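Local structure of hypothetical membrane protein (Corynebacterium glutamicum, 6JSA) at residues 12-17 with 67-72; 19-24 with 74-79; 34-37 with 42-45. The protein binds heme and probably passes it along the corynebacterial heme-uptake machinery, this chain being the C-terminal domain of HtaA. One frame throughout, in Å; residues are numbered along the deposited sequence.

How the contacts relate
Contacts 1 and 2, centres about 6 Å apart, both reach the heme and use helix 16-23, against the neighbouring strands 66-71 (contact 1) and 76-88 (contact 2). One junction is at the iron ligand, with His-72 NE2 2.6 Å from Tyr-21 OH, a probable hydrogen bond; another is His-68 NE2 to Asp-77 OD1. Contact 3 is nested in the chain loops the other two close, its centre about 12 Å from that of contact 1 and 16 Å from that of contact 2. It meets contact 1 through a probable hydrogen bond, Trp-12 N to Phe-43 O at 3.1 Å, and through Ile-67 CD1 packed 3.6 Å from Phe-43 CG, but the Phe-43 side chain remains about 12 Å from the heme.

Contact 1 (12-17 with 67-72); sequences WGVKAS and IHFTGH. With HEM (protoporphyrin IX containing Fe), chain B.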
loop_
_atom_site.group_PDB
_atom_site.type_symbol
_atom_site.label_atom_id
_atom_site.label_comp_id
_atom_site.label_asym_id
_atom_site.label_seq_id
_atom_site.Cartn_x
_atom_site.Cartn_y
_atom_site.Cartn_z
ATOM N N TRP A 12 6.372 1.033 2.439
ATOM C CA TRP A 12 5.993 0.641 1.082
ATOM C C TRP A 12 6.222 1.828 0.166
ATOM O O TRP A 12 5.657 2.901 0.399
ATOM C CB TRP A 12 4.529 0.225 1.030
ATOM C CG TRP A 12 4.107 -0.327 -0.309
ATOM C CD1 TRP A 12 4.778 -1.247 -1.076
ATOM C CD2 TRP A 12 2.897 -0.027 -1.017
ATOM N NE1 TRP A 12 4.066 -1.522 -2.216
ATOM C CE2 TRP A 12 2.911 -0.786 -2.211
ATOM C CE3 TRP A 12 1.811 0.822 -0.772
ATOM C CZ2 TRP A 12 1.880 -0.727 -3.150
ATOM C CZ3 TRP A 12 0.785 0.883 -1.713
ATOM C CH2 TRP A 12 0.830 0.109 -2.883
ATOM N N GLY A 13 7.031 1.640 -0.872
ATOM C CA GLY A 13 7.252 2.722 -1.804
ATOM C C GLY A 13 6.254 2.847 -2.935
ATOM O O GLY A 13 6.426 3.728 -3.784
ATOM N N VAL A 14 5.209 2.020 -2.952
ATOM C CA VAL A 14 4.278 1.877 -4.069
ATOM C C VAL A 14 5.008 1.200 -5.221
ATOM O O VAL A 14 4.843 -0.005 -5.438
ATOM C CB VAL A 14 3.560 3.182 -4.469
ATOM C CG1 VAL A 14 2.571 2.897 -5.586
ATOM C CG2 VAL A 14 2.836 3.769 -3.254
ATOM N N LYS A 15 5.841 1.951 -5.942
ATOM C CA LYS A 15 6.764 1.352 -6.903
ATOM C C LYS A 15 7.883 2.352 -7.140
ATOM O O LYS A 15 7.609 3.519 -7.435
ATOM C CB LYS A 15 6.065 1.019 -8.227
ATOM C CG LYS A 15 6.891 0.131 -9.157
ATOM C CD LYS A 15 6.097 -0.216 -10.401
ATOM C CE LYS A 15 6.772 -1.242 -11.318
ATOM N NZ LYS A 15 8.236 -1.101 -11.494
ATOM N N ALA A 16 9.138 1.908 -7.002
ATOM C CA ALA A 16 10.250 2.850 -7.121
ATOM C C ALA A 16 10.247 3.546 -8.477
ATOM O O ALA A 16 10.446 4.767 -8.562
ATOM C CB ALA A 16 11.583 2.148 -6.887
ATOM N N SER A 17 10.012 2.790 -9.555
ATOM C CA SER A 17 10.021 3.410 -10.874
ATOM C C SER A 17 8.873 4.400 -11.031
ATOM O O SER A 17 8.996 5.376 -11.778
ATOM C CB SER A 17 10.019 2.342 -11.972
ATOM O OG SER A 17 8.823 1.589 -11.963
ATOM N N ILE A 67 -1.557 9.300 0.425
ATOM C CA ILE A 67 -0.562 9.777 -0.525
ATOM C C ILE A 67 -1.321 10.323 -1.723
ATOM O O ILE A 67 -2.251 9.673 -2.214
ATOM C CB ILE A 67 0.350 8.629 -0.990
ATOM C CG1 ILE A 67 0.959 7.888 0.203
ATOM C CG2 ILE A 67 1.410 9.164 -1.954
ATOM C CD1 ILE A 67 1.501 6.543 -0.180
ATOM N N HIS A 68 -0.909 11.492 -2.212
ATOM C CA HIS A 68 -1.567 12.142 -3.344
ATOM C C HIS A 68 -0.510 12.434 -4.406
ATOM O O HIS A 68 0.286 13.367 -4.260
ATOM C CB HIS A 68 -2.263 13.418 -2.888
ATOM C CG HIS A 68 -3.211 13.983 -3.897
ATOM N ND1 HIS A 68 -4.040 15.048 -3.623
ATOM C CD2 HIS A 68 -3.466 13.630 -5.181
ATOM C CE1 HIS A 68 -4.762 15.328 -4.692
ATOM N NE2 HIS A 68 -4.434 14.481 -5.651
ATOM N N PHE A 69 -0.498 11.630 -5.473
ATOM C CA PHE A 69 0.415 11.832 -6.597
ATOM C C PHE A 69 -0.232 12.754 -7.621
ATOM O O PHE A 69 -1.423 12.628 -7.915
ATOM C CB PHE A 69 0.695 10.502 -7.298
ATOM C CG PHE A 69 1.408 9.478 -6.455
ATOM C CD1 PHE A 69 2.780 9.544 -6.267
ATOM C CD2 PHE A 69 0.707 8.417 -5.893
ATOM C CE1 PHE A 69 3.442 8.586 -5.527
ATOM C CE2 PHE A 69 1.366 7.458 -5.144
ATOM C CZ PHE A 69 2.732 7.541 -4.962
ATOM N N THR A 70 0.563 13.660 -8.190
ATOM C CA THR A 70 0.098 14.503 -9.289
ATOM C C THR A 70 1.175 14.588 -10.358
ATOM O O THR A 70 2.362 14.391 -10.092
ATOM C CB THR A 70 -0.266 15.914 -8.818
ATOM O OG1 THR A 70 0.869 16.509 -8.184
ATOM C CG2 THR A 70 -1.438 15.879 -7.852
ATOM N N GLY A 71 0.740 14.889 -11.577
ATOM C CA GLY A 71 1.658 15.020 -12.698
ATOM C C GLY A 71 0.907 15.503 -13.918
ATOM O O GLY A 71 -0.327 15.569 -13.929
ATOM N N HIS A 72 1.673 15.841 -14.955
ATOM C CA HIS A 72 1.105 16.240 -16.243
ATOM C C HIS A 72 0.080 17.365 -16.089
ATOM O O HIS A 72 -1.040 17.295 -16.603
ATOM C CB HIS A 72 0.507 15.038 -16.970
ATOM C CG HIS A 72 1.510 13.982 -17.308
ATOM N ND1 HIS A 72 2.396 14.108 -18.358
ATOM C CD2 HIS A 72 1.776 12.788 -16.730
ATOM C CE1 HIS A 72 3.153 13.026 -18.421
ATOM N NE2 HIS A 72 2.799 12.212 -17.443
HETATM C CHA HEM B . 4.791 6.230 -17.823
HETATM C CHB HEM B . 3.102 9.756 -20.666
HETATM C CHC HEM B . -0.736 10.248 -17.759
HETATM C CHD HEM B . 0.756 6.470 -15.145
HETATM C C1A HEM B . 4.685 7.166 -18.825
HETATM C C2A HEM B . 5.678 7.418 -19.851
HETATM C C3A HEM B . 5.222 8.392 -20.643
HETATM C C4A HEM B . 3.910 8.771 -20.146
HETATM C CMA HEM B . 5.935 9.016 -21.869
HETATM C CAA HEM B . 7.037 6.707 -19.926
HETATM C CBA HEM B . 7.907 7.387 -18.861
HETATM C CGA HEM B . 9.261 6.739 -18.740
HETATM O O1A HEM B . 9.423 5.571 -19.163
HETATM O O2A HEM B . 10.186 7.391 -18.197
HETATM C C1B HEM B . 1.946 10.243 -20.100
HETATM C C2B HEM B . 1.205 11.410 -20.531
HETATM C C3B HEM B . 0.136 11.546 -19.730
HETATM C C4B HEM B . 0.184 10.464 -18.765
HETATM C CMB HEM B . 1.634 12.282 -21.723
HETATM C CAB HEM B . -0.991 12.605 -19.722
HETATM C CBB HEM B . -1.043 13.696 -20.497
HETATM C C1C HEM B . -0.692 9.247 -16.814
HETATM C C2C HEM B . -1.728 8.969 -15.842
HETATM C C3C HEM B . -1.312 7.944 -15.092
HETATM C C4C HEM B . -0.015 7.517 -15.595
HETATM C CMC HEM B . -3.045 9.758 -15.686
HETATM C CAC HEM B . -2.109 7.317 -13.924
HETATM C CBC HEM B . -1.493 6.959 -12.785
HETATM C C1D HEM B . 1.963 6.069 -15.664
HETATM C C2D HEM B . 2.742 4.955 -15.184
HETATM C C3D HEM B . 3.854 4.885 -15.915
HETATM C C4D HEM B . 3.824 5.964 -16.879
HETATM C CMD HEM B . 2.327 4.024 -14.033
HETATM C CAD HEM B . 4.999 3.863 -15.751
HETATM C CBD HEM B . 6.059 4.506 -14.845
HETATM C CGD HEM B . 7.155 3.511 -14.563
HETATM O O1D HEM B . 8.095 3.386 -15.387
HETATM O O2D HEM B . 7.090 2.838 -13.504
HETATM N NA HEM B . 3.612 8.009 -19.031
HETATM N NB HEM B . 1.301 9.695 -19.010
HETATM N NC HEM B . 0.340 8.337 -16.641
HETATM N ND HEM B . 2.648 6.671 -16.705
HETATM FE FE HEM B . 2.117 8.382 -17.661
#
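Ile-67, on strand 66-71, reaches Val-14 with the end of its side chain, CD1 standing 4.4 Å from Val-14 CG2. Its other branch turns along its own strand: CG2 lies 3.6 Å above the plane of the Phe-69 ring, offset toward the rim. The same ring receives Val-14 at its edge, near the ring plane, where CZ is 4.1 Å from Val-14 CG2. That methyl is anti to the carbonyl carbon (chi1, to CG1, -177°), which turns it to this edge. Val-14 is the middle residue of a gamma turn, with phi 70° and psi -77°, closed by a weak bond from Lys-15 N to Gly-13 O of 2.9 Å. His-72 leaves the strand and lays one ring face over a heme pyrrole, CE1 being 3.3 Å from C2B. Helix 16-23 begins within 12-17, with Lys-15 at its N-cap position, and there Ser-17 OG donates to heme propionate O2D at 2.6 Å while accepting from Lys-15 NZ at 2.8 Å. The contact between the segments is wholly apolar and buried. The Lys-15, Ser-17 and propionate chain lies at the heme, where the lysine charge probably polarises the Ser-17 hydroxyl and strengthens its hold on the carboxylate.

Contact 2 (19-24 with 74-79); sequences QNYIRG and GILDMQ. With HEM (protoporphyrin IX containing Fe), chain B.
Leu-76 sets its CD1 methyl against two residues of helix 16-23: it is 3.7 Å from Ile-22 CD1 and 3.8 Å from Tyr-21 CE2. The leucine methyl approaches the tyrosine ring obliquely. It also rests on the heme, 3.6 Å from C3C, and thus fills the angle between porphyrin, phenol ring and helix. The second branch of the leucine, CD2, continues the apolar contact with Ile-22 CD1 at 3.8 Å. Ile-75 CG2 also touches the heme, 3.9 Å from its vinyl carbon CAB. Tyr-21 itself binds the iron, its OH lying 2.1 Å from FE. With CG anti to the backbone N (chi1 161°), the ring leans over the heme, and C4D lies 3.5 Å above the ring plane, toward its rim. His-72 hydrogen-bonds to the ligating OH, and its NE2 and Leu-76 CD1 lie on the same side of the porphyrin as that oxygen.

In the next shell, Ile-75 and Leu-76 both face Gly-71 in a classic beta bulge, at the point where strand 76-88 begins. Phe-69 of strand 66-71 touches both Ile-22 and Leu-76, backing the pair on the side away from the heme. On the helix, the bond from Arg-23 N to Gln-19 O, 3.0 Å long, spans the turn that carries Tyr-21. Together these features form the heme site of an HtaA domain: a short helix supplies an axial tyrosine beside a beta-sheet wall, and a histidine holds the tyrosine oxygen, a pairing also known from the hemophore HasA.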
loop_
_atom_site.group_PDB
_atom_site.type_symbol
_atom_site.label_atom_id
_atom_site.label_comp_id
_atom_site.label_asym_id
_atom_site.label_seq_id
_atom_site.Cartn_x
_atom_site.Cartn_y
_atom_site.Cartn_z
ATOM N N GLN A 19 7.725 6.334 -8.493
ATOM C CA GLN A 19 8.232 7.537 -7.829
ATOM C C GLN A 19 9.139 8.325 -8.759
ATOM O O GLN A 19 9.033 9.552 -8.860
ATOM C CB GLN A 19 9.039 7.167 -6.592
ATOM C CG GLN A 19 8.253 6.664 -5.410
ATOM C CD GLN A 19 9.181 6.286 -4.272
ATOM O OE1 GLN A 19 10.260 6.860 -4.123
ATOM N NE2 GLN A 19 8.780 5.307 -3.480
ATOM N N ASN A 20 10.066 7.633 -9.419
ATOM C CA ASN A 20 11.041 8.325 -10.247
ATOM C C ASN A 20 10.386 8.924 -11.477
ATOM O O ASN A 20 10.805 9.989 -11.938
ATOM C CB ASN A 20 12.178 7.369 -10.614
ATOM C CG ASN A 20 12.942 6.891 -9.391
ATOM O OD1 ASN A 20 12.921 7.545 -8.343
ATOM N ND2 ASN A 20 13.627 5.761 -9.516
ATOM N N TYR A 21 9.350 8.266 -11.995
ATOM C CA TYR A 21 8.560 8.836 -13.078
ATOM C C TYR A 21 7.823 10.088 -12.612
ATOM O O TYR A 21 7.871 11.135 -13.271
ATOM C CB TYR A 21 7.589 7.774 -13.591
ATOM C CG TYR A 21 6.432 8.317 -14.384
ATOM C CD1 TYR A 21 6.630 8.890 -15.634
ATOM C CD2 TYR A 21 5.138 8.249 -13.886
ATOM C CE1 TYR A 21 5.568 9.376 -16.358
ATOM C CE2 TYR A 21 4.069 8.727 -14.603
ATOM C CZ TYR A 21 4.295 9.296 -15.835
ATOM O OH TYR A 21 3.244 9.789 -16.540
ATOM N N ILE A 22 7.138 10.002 -11.468
ATOM C CA ILE A 22 6.371 11.144 -10.972
ATOM C C ILE A 22 7.267 12.367 -10.805
ATOM O O ILE A 22 6.901 13.484 -11.189
ATOM C CB ILE A 22 5.659 10.786 -9.656
ATOM C CG1 ILE A 22 4.500 9.822 -9.922
ATOM C CG2 ILE A 22 5.207 12.047 -8.930
ATOM C CD1 ILE A 22 3.331 10.432 -10.672
ATOM N N ARG A 23 8.451 12.177 -10.225
ATOM C CA ARG A 23 9.358 13.283 -9.943
ATOM C C ARG A 23 10.260 13.630 -11.117
ATOM O O ARG A 23 10.998 14.618 -11.037
ATOM C CB ARG A 23 10.198 12.970 -8.697
ATOM C CG ARG A 23 9.338 12.774 -7.451
ATOM C CD ARG A 23 10.119 12.917 -6.158
ATOM N NE ARG A 23 10.954 11.757 -5.862
ATOM C CZ ARG A 23 11.611 11.599 -4.715
ATOM N NH1 ARG A 23 11.518 12.522 -3.758
ATOM N NH2 ARG A 23 12.351 10.518 -4.518
ATOM N N GLY A 24 10.187 12.868 -12.209
ATOM C CA GLY A 24 11.064 13.046 -13.344
ATOM C C GLY A 24 10.562 14.089 -14.327
ATOM O O GLY A 24 9.569 14.785 -14.105
ATOM N N GLY A 74 -1.783 18.155 -13.686
ATOM C CA GLY A 74 -2.994 17.751 -13.006
ATOM C C GLY A 74 -3.775 16.650 -13.690
ATOM O O GLY A 74 -4.753 16.157 -13.111
ATOM N N ILE A 75 -3.390 16.257 -14.908
ATOM C CA ILE A 75 -4.056 15.132 -15.557
ATOM C C ILE A 75 -3.866 13.863 -14.739
ATOM O O ILE A 75 -4.814 13.099 -14.516
ATOM C CB ILE A 75 -3.557 14.964 -17.002
ATOM C CG1 ILE A 75 -4.052 16.115 -17.881
ATOM C CG2 ILE A 75 -4.028 13.629 -17.564
ATOM C CD1 ILE A 75 -5.528 16.069 -18.158
ATOM N N LEU A 76 -2.637 13.613 -14.293
ATOM C CA LEU A 76 -2.361 12.530 -13.360
ATOM C C LEU A 76 -2.713 13.009 -11.957
ATOM O O LEU A 76 -2.195 14.030 -11.489
ATOM C CB LEU A 76 -0.894 12.111 -13.446
ATOM C CG LEU A 76 -0.476 10.803 -12.764
ATOM C CD1 LEU A 76 0.835 10.289 -13.364
ATOM C CD2 LEU A 76 -0.338 10.959 -11.249
ATOM N N ASP A 77 -3.595 12.262 -11.296
ATOM C CA ASP A 77 -4.111 12.636 -9.984
ATOM C C ASP A 77 -4.532 11.318 -9.333
ATOM O O ASP A 77 -5.598 10.782 -9.648
ATOM C CB ASP A 77 -5.283 13.592 -10.158
ATOM C CG ASP A 77 -5.814 14.141 -8.844
ATOM O OD1 ASP A 77 -5.612 13.512 -7.781
ATOM O OD2 ASP A 77 -6.455 15.211 -8.889
ATOM N N MET A 78 -3.677 10.797 -8.455
ATOM C CA MET A 78 -3.863 9.467 -7.888
ATOM C C MET A 78 -3.755 9.560 -6.377
ATOM O O MET A 78 -2.726 9.994 -5.850
ATOM C CB MET A 78 -2.826 8.484 -8.432
ATOM C CG MET A 78 -3.037 7.070 -7.926
ATOM S SD MET A 78 -1.805 5.943 -8.601
ATOM C CE MET A 78 -2.603 4.366 -8.329
ATOM N N GLN A 79 -4.807 9.144 -5.687
ATOM C CA GLN A 79 -4.843 9.151 -4.235
ATOM C C GLN A 79 -4.927 7.720 -3.731
ATOM O O GLN A 79 -5.760 6.938 -4.200
ATOM C CB GLN A 79 -6.054 9.938 -3.736
ATOM C CG GLN A 79 -6.082 11.385 -4.195
ATOM C CD GLN A 79 -7.329 12.094 -3.731
ATOM O OE1 GLN A 79 -7.627 12.129 -2.536
ATOM N NE2 GLN A 79 -8.076 12.652 -4.674
HETATM C CHA HEM B . 4.791 6.230 -17.823
HETATM C CHB HEM B . 3.102 9.756 -20.666
HETATM C CHC HEM B . -0.736 10.248 -17.759
HETATM C CHD HEM B . 0.756 6.470 -15.145
HETATM C C1A HEM B . 4.685 7.166 -18.825
HETATM C C2A HEM B . 5.678 7.418 -19.851
HETATM C C3A HEM B . 5.222 8.392 -20.643
HETATM C C4A HEM B . 3.910 8.771 -20.146
HETATM C CMA HEM B . 5.935 9.016 -21.869
HETATM C CAA HEM B . 7.037 6.707 -19.926
HETATM C CBA HEM B . 7.907 7.387 -18.861
HETATM C CGA HEM B . 9.261 6.739 -18.740
HETATM O O1A HEM B . 9.423 5.571 -19.163
HETATM O O2A HEM B . 10.186 7.391 -18.197
HETATM C C1B HEM B . 1.946 10.243 -20.100
HETATM C C2B HEM B . 1.205 11.410 -20.531
HETATM C C3B HEM B . 0.136 11.546 -19.730
HETATM C C4B HEM B . 0.184 10.464 -18.765
HETATM C CMB HEM B . 1.634 12.282 -21.723
HETATM C CAB HEM B . -0.991 12.605 -19.722
HETATM C CBB HEM B . -1.043 13.696 -20.497
HETATM C C1C HEM B . -0.692 9.247 -16.814
HETATM C C2C HEM B . -1.728 8.969 -15.842
HETATM C C3C HEM B . -1.312 7.944 -15.092
HETATM C C4C HEM B . -0.015 7.517 -15.595
HETATM C CMC HEM B . -3.045 9.758 -15.686
HETATM C CAC HEM B . -2.109 7.317 -13.924
HETATM C CBC HEM B . -1.493 6.959 -12.785
HETATM C C1D HEM B . 1.963 6.069 -15.664
HETATM C C2D HEM B . 2.742 4.955 -15.184
HETATM C C3D HEM B . 3.854 4.885 -15.915
HETATM C C4D HEM B . 3.824 5.964 -16.879
HETATM C CMD HEM B . 2.327 4.024 -14.033
HETATM C CAD HEM B . 4.999 3.863 -15.751
HETATM C CBD HEM B . 6.059 4.506 -14.845
HETATM C CGD HEM B . 7.155 3.511 -14.563
HETATM O O1D HEM B . 8.095 3.386 -15.387
HETATM O O2D HEM B . 7.090 2.838 -13.504
HETATM N NA HEM B . 3.612 8.009 -19.031
HETATM N NB HEM B . 1.301 9.695 -19.010
HETATM N NC HEM B . 0.340 8.337 -16.641
HETATM N ND HEM B . 2.648 6.671 -16.705
HETATM FE FE HEM B . 2.117 8.382 -17.661
#

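Contact 3 (34-37 with 42-45); sequences NGVG and QFQF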
loop_
_atom_site.group_PDB
_atom_site.type_symbol
_atom_site.label_atom_id
_atom_site.label_comp_id
_atom_site.label_asym_id
_atom_site.label_seq_id
_atom_site.Cartn_x
_atom_site.Cartn_y
_atom_site.Cartn_z
ATOM N N ASN A 34 -0.328 13.032 3.839
ATOM C CA ASN A 34 -1.203 13.454 4.929
ATOM C C ASN A 34 -1.253 12.270 5.888
ATOM O O ASN A 34 -1.934 11.276 5.624
ATOM C CB ASN A 34 -2.583 13.817 4.394
ATOM C CG ASN A 34 -3.344 14.744 5.313
ATOM O OD1 ASN A 34 -2.803 15.737 5.804
ATOM N ND2 ASN A 34 -4.605 14.428 5.552
ATOM N N GLY A 35 -0.517 12.367 6.989
ATOM C CA GLY A 35 -0.480 11.269 7.930
ATOM C C GLY A 35 0.433 10.141 7.527
ATOM O O GLY A 35 0.309 9.044 8.074
ATOM N N VAL A 36 1.344 10.383 6.579
ATOM C CA VAL A 36 2.281 9.400 6.041
ATOM C C VAL A 36 3.634 10.093 5.934
ATOM O O VAL A 36 3.698 11.284 5.610
ATOM C CB VAL A 36 1.809 8.921 4.640
ATOM C CG1 VAL A 36 2.811 7.963 3.980
ATOM C CG2 VAL A 36 0.425 8.307 4.729
ATOM N N GLY A 37 4.713 9.368 6.236
ATOM C CA GLY A 37 6.059 9.874 6.073
ATOM C C GLY A 37 6.756 9.287 4.854
ATOM O O GLY A 37 6.168 8.566 4.043
ATOM N N GLN A 42 10.586 4.887 0.586
ATOM C CA GLN A 42 9.402 4.147 1.004
ATOM C C GLN A 42 8.496 5.088 1.777
ATOM O O GLN A 42 8.956 5.812 2.668
ATOM C CB GLN A 42 9.752 2.951 1.896
ATOM C CG GLN A 42 10.589 1.903 1.205
ATOM C CD GLN A 42 10.931 0.774 2.144
ATOM O OE1 GLN A 42 11.740 0.942 3.055
ATOM N NE2 GLN A 42 10.295 -0.373 1.950
ATOM N N PHE A 43 7.211 5.068 1.451
ATOM C CA PHE A 43 6.233 5.732 2.295
ATOM C C PHE A 43 6.143 5.022 3.640
ATOM O O PHE A 43 6.286 3.797 3.731
ATOM C CB PHE A 43 4.900 5.835 1.557
ATOM C CG PHE A 43 5.040 6.575 0.256
ATOM C CD1 PHE A 43 5.135 7.962 0.249
ATOM C CD2 PHE A 43 5.177 5.892 -0.946
ATOM C CE1 PHE A 43 5.317 8.656 -0.934
ATOM C CE2 PHE A 43 5.362 6.579 -2.139
ATOM C CZ PHE A 43 5.427 7.969 -2.136
ATOM N N GLN A 44 5.971 5.814 4.699
ATOM C CA GLN A 44 6.090 5.354 6.077
ATOM C C GLN A 44 4.725 5.486 6.729
ATOM O O GLN A 44 4.175 6.594 6.822
ATOM C CB GLN A 44 7.125 6.193 6.833
ATOM C CG GLN A 44 8.505 6.215 6.174
ATOM C CD GLN A 44 9.274 4.926 6.375
ATOM O OE1 GLN A 44 9.234 4.335 7.451
ATOM N NE2 GLN A 44 9.988 4.491 5.349
ATOM N N PHE A 45 4.184 4.362 7.171
ATOM C CA PHE A 45 2.841 4.295 7.721
ATOM C C PHE A 45 2.929 3.945 9.195
ATOM O O PHE A 45 3.765 3.130 9.603
ATOM C CB PHE A 45 2.006 3.242 6.982
ATOM C CG PHE A 45 1.908 3.489 5.500
ATOM C CD1 PHE A 45 2.891 3.025 4.634
ATOM C CD2 PHE A 45 0.843 4.210 4.981
ATOM C CE1 PHE A 45 2.810 3.268 3.272
ATOM C CE2 PHE A 45 0.750 4.453 3.615
ATOM C CZ PHE A 45 1.737 3.983 2.764
#
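Gly-37 O is gripped by two donors of the facing strand: Gln-44 N at 2.8 Å and, more loosely, the CA-H of Phe-43, whose CA is 3.3 Å away. The amide N does not arrive on a lone pair but stands 63° out of the carbonyl plane. This is one half of the antiparallel hydrogen-bonded pair Gly-37 with Gln-44 in a beta hairpin, in which strand 37-39 turns back into strand 42-53. The other half is straighter: Gly-37 N donates to Gln-44 O at 2.9 Å with an angle of 166° at the hydrogen, in the carbonyl plane and on a lone pair.

Val-36, just before the pair, places CG1 3.4 Å from that same Gln-44 O and 3.8 Å from Phe-43 CB. Its other branch, CG2, lies 4.0 Å from Phe-45 CE2. Val-36 and Phe-45 run side by side in the same direction, and CG1 sits over one face of the Phe-45 ring, toward the rim. Both phenylalanines are buried and touch Ile-67 of strand 66-71; Phe-43 also meets Trp-31 edge-to-face. The hairpin is thereby joined to the domain core through its aromatic side.

Gln-44 lies on the opposite side of its strand from the two phenylalanines and packs its aliphatic part on Gly-37, with CB 3.7 Å from Gly-37 C. A bend at chi2 (-75°) turns the amide back along its own strand. NE2 makes a weak hydrogen bond to Asp-39 O near the turn, and it also donates to Gln-42 O at 3.2 Å, approaching from above that carbonyl's plane.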